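Local atomic coordinates of enolase from the environmental genome shotgun sequencing of the Sargasso Sea (PDB entry 2QGY), a protein that is of unknown function but belongs to the enolase superfamily, binds magnesium and probably abstracts a proton next to a substrate carboxylate, as its relatives do. Residues A[123-129]-A[316-320]; A[5-10]-A[115-120]. One frame throughout, in Å; residues are numbered along the deposited sequence.

Interaction 1. Residues A[123-129]-A[316-320]; sequences PLNSLLT and HVCSS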
loop_
_atom_site.group_PDB
_atom_site.type_symbol
_atom_site.label_atom_id
_atom_site.label_comp_id
_atom_site.label_asym_id
_atom_site.label_seq_id
_atom_site.Cartn_x
_atom_site.Cartn_y
_atom_site.Cartn_z
ATOM N N PRO A 123 28.418 15.380 3.619
ATOM C CA PRO A 123 27.059 15.261 4.163
ATOM C C PRO A 123 26.046 15.045 3.044
ATOM O O PRO A 123 26.272 15.461 1.908
ATOM C CB PRO A 123 26.821 16.589 4.873
ATOM C CG PRO A 123 27.919 17.508 4.441
ATOM C CD PRO A 123 29.033 16.692 3.894
ATOM N N LEU A 124 24.933 14.392 3.372
ATOM C CA LEU A 124 23.960 14.016 2.345
ATOM C C LEU A 124 23.470 15.229 1.533
ATOM O O LEU A 124 23.326 15.157 0.293
ATOM C CB LEU A 124 22.785 13.287 2.998
ATOM C CG LEU A 124 21.608 12.972 2.082
ATOM C CD1 LEU A 124 22.060 12.188 0.834
ATOM C CD2 LEU A 124 20.577 12.198 2.882
ATOM N N ASN A 125 23.234 16.348 2.202
ATOM C CA ASN A 125 22.692 17.503 1.482
ATOM C C ASN A 125 23.641 17.966 0.367
ATOM O O ASN A 125 23.188 18.395 -0.693
ATOM C CB ASN A 125 22.184 18.640 2.392
ATOM C CG ASN A 125 23.229 19.161 3.402
ATOM O OD1 ASN A 125 24.367 18.737 3.414
ATOM N ND2 ASN A 125 22.812 20.129 4.241
ATOM N N SER A 126 24.940 17.813 0.594
ATOM C CA SER A 126 25.968 18.134 -0.410
ATOM C C SER A 126 25.978 17.187 -1.607
ATOM O O SER A 126 26.442 17.562 -2.703
ATOM C CB SER A 126 27.354 18.204 0.241
ATOM O OG SER A 126 27.474 19.384 1.023
ATOM N N LEU A 127 25.467 15.964 -1.419
ATOM C CA LEU A 127 25.211 15.048 -2.519
ATOM C C LEU A 127 23.958 15.421 -3.290
ATOM O O LEU A 127 23.794 15.050 -4.450
ATOM C CB LEU A 127 25.020 13.619 -2.001
ATOM C CG LEU A 127 26.186 12.820 -1.423
ATOM C CD1 LEU A 127 25.784 11.327 -1.447
ATOM C CD2 LEU A 127 27.502 13.003 -2.153
ATOM N N LEU A 128 23.058 16.129 -2.630
ATOM C CA LEU A 128 21.761 16.411 -3.215
ATOM C C LEU A 128 21.746 17.703 -4.019
ATOM O O LEU A 128 21.086 17.784 -5.056
ATOM C CB LEU A 128 20.670 16.421 -2.130
ATOM C CG LEU A 128 20.454 15.143 -1.300
ATOM C CD1 LEU A 128 19.202 15.275 -0.440
ATOM C CD2 LEU A 128 20.340 13.899 -2.177
ATOM N N THR A 129 22.463 18.713 -3.544
ATOM C CA THR A 129 22.537 19.981 -4.260
ATOM C C THR A 129 23.889 20.621 -4.047
ATOM O O THR A 129 24.575 20.315 -3.060
ATOM C CB THR A 129 21.429 20.978 -3.812
ATOM O OG1 THR A 129 21.446 22.125 -4.670
ATOM C CG2 THR A 129 21.645 21.446 -2.370
ATOM N N HIS A 316 18.262 16.911 5.837
ATOM C CA HIS A 316 19.133 16.967 4.648
ATOM C C HIS A 316 18.309 17.212 3.364
ATOM O O HIS A 316 18.684 18.040 2.520
ATOM C CB HIS A 316 19.971 15.691 4.532
ATOM C CG HIS A 316 21.168 15.667 5.439
ATOM N ND1 HIS A 316 22.339 16.341 5.144
ATOM C CD2 HIS A 316 21.377 15.050 6.626
ATOM C CE1 HIS A 316 23.217 16.126 6.111
ATOM N NE2 HIS A 316 22.650 15.368 7.033
ATOM N N VAL A 317 17.169 16.539 3.221
ATOM C CA VAL A 317 16.334 16.756 2.046
ATOM C C VAL A 317 15.826 18.195 2.024
ATOM O O VAL A 317 15.958 18.880 1.002
ATOM C CB VAL A 317 15.140 15.769 1.956
ATOM C CG1 VAL A 317 14.091 16.219 0.871
ATOM C CG2 VAL A 317 15.658 14.434 1.590
ATOM N N CYS A 318 15.277 18.653 3.152
ATOM C CA CYS A 318 14.697 20.001 3.227
ATOM C C CYS A 318 15.709 21.097 2.918
ATOM O O CYS A 318 15.360 22.107 2.299
ATOM C CB CYS A 318 14.059 20.280 4.588
ATOM S SG CYS A 318 12.525 19.359 4.825
ATOM N N SER A 319 16.952 20.888 3.353
ATOM C CA SER A 319 18.029 21.853 3.106
ATOM C C SER A 319 18.459 21.927 1.641
ATOM O O SER A 319 19.107 22.908 1.236
ATOM C CB SER A 319 19.234 21.567 4.006
ATOM O OG SER A 319 19.988 20.479 3.520
ATOM N N SER A 320 18.016 20.941 0.858
ATOM C CA SER A 320 18.494 20.770 -0.500
ATOM C C SER A 320 17.448 21.126 -1.556
ATOM O O SER A 320 17.749 21.117 -2.737
ATOM C CB SER A 320 18.988 19.340 -0.715
ATOM O OG SER A 320 17.919 18.468 -1.025
HETATM O O HOH W 1 18.486 23.792 -4.096
#
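His316 lays its imidazole against the first turn of helix 124-128, and the tight part of the contact gathers round this ring. Leu124 CB sits over one face, 3.6 Å above the plane and offset toward the rim, a CH-pi contact, while Asn125 CB lies in plane at the edge. The backbone N of Asn125 donates to His316 ND1 over 3.1 Å; the bond is bent and its donor stands 34° out of the ring plane. ND1 thus gives an acceptor to a backbone N-H that has no earlier helical carbonyl. The Asn125 side chain, its CG wedged between backbone N and carbonyl carbon (chi1 55°), turns its amide nearly perpendicular to the imidazole and sends ND2 to Ser319 OG, 2.9 Å away and in the amide plane. Ser319 OG in turn donates a hydrogen bond to His316 O at 2.9 Å, so this buried hydroxyl both accepts and donates. Toward the C-terminal ends the contact is looser and only partly buried: Leu128 CD1 reaches Val317 CG2 at 4.2 Å, and Thr129 CG2 rests on Ser320 CA at 3.7 Å. There a water donates to Ser320 O and meets Thr129 OG1 weakly. The axes of the two short segments come within 8.5 Å, 38° apart, setting helix 124-128 against helix 309-320 of the barrel; Trp113 of helix 99-120 touches Leu124 and Leu128, helix 282-294 packs on Leu124 and Val317, and Ile354 of strand 351-354 covers Asn125, His316 and Ser319.

Interaction 2. Residues A[5-10]-A[115-120]; sequences NQDISI and ISGKLK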
loop_
_atom_site.group_PDB
_atom_site.type_symbol
_atom_site.label_atom_id
_atom_site.label_comp_id
_atom_site.label_asym_id
_atom_site.label_seq_id
_atom_site.Cartn_x
_atom_site.Cartn_y
_atom_site.Cartn_z
ATOM N N ASN A 5 25.144 11.533 -8.508
ATOM C CA ASN A 5 25.596 10.901 -7.224
ATOM C C ASN A 5 24.807 9.632 -6.899
ATOM O O ASN A 5 25.198 8.852 -6.046
ATOM C CB ASN A 5 25.537 11.913 -6.055
ATOM C CG ASN A 5 26.686 12.942 -6.101
ATOM O OD1 ASN A 5 27.853 12.587 -6.328
ATOM N ND2 ASN A 5 26.359 14.209 -5.872
ATOM N N GLN A 6 23.707 9.405 -7.602
ATOM C CA GLN A 6 22.980 8.159 -7.408
ATOM C C GLN A 6 23.698 6.984 -8.096
ATOM O O GLN A 6 23.354 5.819 -7.891
ATOM C CB GLN A 6 21.505 8.307 -7.797
ATOM C CG GLN A 6 21.252 8.722 -9.193
ATOM C CD GLN A 6 19.844 9.268 -9.380
ATOM O OE1 GLN A 6 19.294 9.958 -8.505
ATOM N NE2 GLN A 6 19.258 8.975 -10.532
ATOM N N ASP A 7 24.728 7.310 -8.882
ATOM C CA ASP A 7 25.572 6.321 -9.546
ATOM C C ASP A 7 26.786 5.893 -8.747
ATOM O O ASP A 7 27.590 5.083 -9.238
ATOM C CB ASP A 7 26.090 6.878 -10.866
ATOM C CG ASP A 7 25.032 6.931 -11.915
ATOM O OD1 ASP A 7 24.101 6.087 -11.866
ATOM O OD2 ASP A 7 25.143 7.819 -12.797
ATOM N N ILE A 8 26.958 6.463 -7.554
ATOM C CA ILE A 8 28.099 6.115 -6.698
ATOM C C ILE A 8 28.121 4.597 -6.477
ATOM O O ILE A 8 27.120 4.019 -6.070
ATOM C CB ILE A 8 28.020 6.861 -5.364
ATOM C CG1 ILE A 8 28.200 8.369 -5.595
ATOM C CG2 ILE A 8 29.052 6.295 -4.358
ATOM C CD1 ILE A 8 27.922 9.237 -4.367
ATOM N N SER A 9 29.249 3.948 -6.765
ATOM C CA SER A 9 29.327 2.512 -6.612
ATOM C C SER A 9 29.471 2.140 -5.137
ATOM O O SER A 9 30.382 2.616 -4.454
ATOM C CB SER A 9 30.465 1.899 -7.429
ATOM O OG SER A 9 30.403 0.479 -7.297
ATOM N N ILE A 10 28.550 1.303 -4.671
ATOM C CA ILE A 10 28.500 0.860 -3.286
ATOM C C ILE A 10 29.098 -0.544 -3.164
ATOM O O ILE A 10 29.746 -0.855 -2.165
ATOM C CB ILE A 10 27.022 0.898 -2.744
ATOM C CG1 ILE A 10 26.566 2.351 -2.542
ATOM C CG2 ILE A 10 26.849 0.076 -1.464
ATOM C CD1 ILE A 10 25.060 2.509 -2.309
ATOM N N ILE A 115 25.540 5.641 3.098
ATOM C CA ILE A 115 26.764 4.953 2.594
ATOM C C ILE A 115 27.405 5.806 1.497
ATOM O O ILE A 115 28.605 6.115 1.556
ATOM C CB ILE A 115 26.450 3.532 2.093
ATOM C CG1 ILE A 115 26.175 2.639 3.311
ATOM C CG2 ILE A 115 27.637 2.941 1.205
ATOM C CD1 ILE A 115 25.401 1.343 3.022
ATOM N N SER A 116 26.602 6.211 0.524
ATOM C CA SER A 116 27.083 7.059 -0.586
ATOM C C SER A 116 27.727 8.352 -0.105
ATOM O O SER A 116 28.783 8.771 -0.628
ATOM C CB SER A 116 25.957 7.322 -1.592
ATOM O OG SER A 116 25.628 6.083 -2.196
ATOM N N GLY A 117 27.115 8.972 0.889
ATOM C CA GLY A 117 27.692 10.153 1.541
ATOM C C GLY A 117 29.048 9.854 2.173
ATOM O O GLY A 117 29.993 10.666 2.078
ATOM N N LYS A 118 29.137 8.705 2.836
ATOM C CA LYS A 118 30.384 8.283 3.472
ATOM C C LYS A 118 31.476 7.966 2.465
ATOM O O LYS A 118 32.647 8.236 2.727
ATOM C CB LYS A 118 30.161 7.095 4.421
ATOM C CG LYS A 118 29.482 7.535 5.724
ATOM C CD LYS A 118 29.013 6.366 6.589
ATOM C CE LYS A 118 28.147 6.897 7.734
ATOM N NZ LYS A 118 27.329 5.867 8.474
ATOM N N LEU A 119 31.104 7.366 1.340
ATOM C CA LEU A 119 32.071 7.089 0.271
ATOM C C LEU A 119 32.657 8.361 -0.377
ATOM O O LEU A 119 33.823 8.381 -0.809
ATOM C CB LEU A 119 31.444 6.168 -0.768
ATOM C CG LEU A 119 31.179 4.739 -0.292
ATOM C CD1 LEU A 119 30.350 3.993 -1.295
ATOM C CD2 LEU A 119 32.509 3.990 -0.051
ATOM N N LYS A 120 31.849 9.411 -0.446
ATOM C CA LYS A 120 32.283 10.716 -0.957
ATOM C C LYS A 120 32.828 11.634 0.142
ATOM O O LYS A 120 33.312 12.731 -0.137
ATOM C CB LYS A 120 31.101 11.404 -1.640
ATOM C CG LYS A 120 30.657 10.734 -2.914
ATOM C CD LYS A 120 31.240 11.413 -4.163
ATOM C CE LYS A 120 30.749 12.860 -4.292
ATOM N NZ LYS A 120 30.782 13.378 -5.698
HETATM O O HOH W 2 24.981 5.172 -4.907
#
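The flat group of this contact is the Asn5 amide, which meets Lys120 through its oxygen: Lys120 NZ donates to Asn5 OD1 over 3.1 Å, 18° out of the carbonyl plane and at a C=O...N angle of 141°. Lys120 CE also lies near OD1, at 3.6 Å, while the amide's ND2 is bonded to Leu127 O. Lys120 CG presses on Ile8 CD1 at 3.4 Å, tighter than usual for two carbons, and beyond it bends at chi2 (-98°) and chi3 carry NZ across to Asn5. Ile8 enters between Ser116 and Lys120, its CG2 passing Leu119 CD1 at 4.0 Å as the two side chains run in opposite directions. Deeper in, Ile10 crosses Ile115 at about a right angle, CG1 to CG2 at 3.9 Å, and its CD1 lies 3.6 Å from Ser116 OG. That hydroxyl is bonded to Leu112 O and also accepts from a water, which donates to Ile8 O at 2.7 Å and so ties the segments together. The N-terminal segment, opening with a type I turn from Asn5 to Ile8, thus lies along the last turns of helix 99-120, with helix 82-93 beside Ser116, helix 124-128 against Ser116 and Lys120, and strand 37-43 under Ile10 and Ile115.

In the fold
Both contacts lie on the same side of the chain's centre, with centres about 13 Å apart, and meet through helix 124-128, which follows helix 99-120 in the chain. Leu127 joins them: its CD1 packs on Gly117 N at 3.6 Å. Interaction 1 is the more buried, holding helix 124-128 to the barrel by directional bonds around a histidine and an asparagine. Interaction 2, farther out, fastens the start of the modelled chain to the N-terminal domain's helix with aliphatic packing, a water bridge and an exposed lysine-asparagine bond. The magnesium site of Asp200, Glu226 and Glu252 belongs to neither contact.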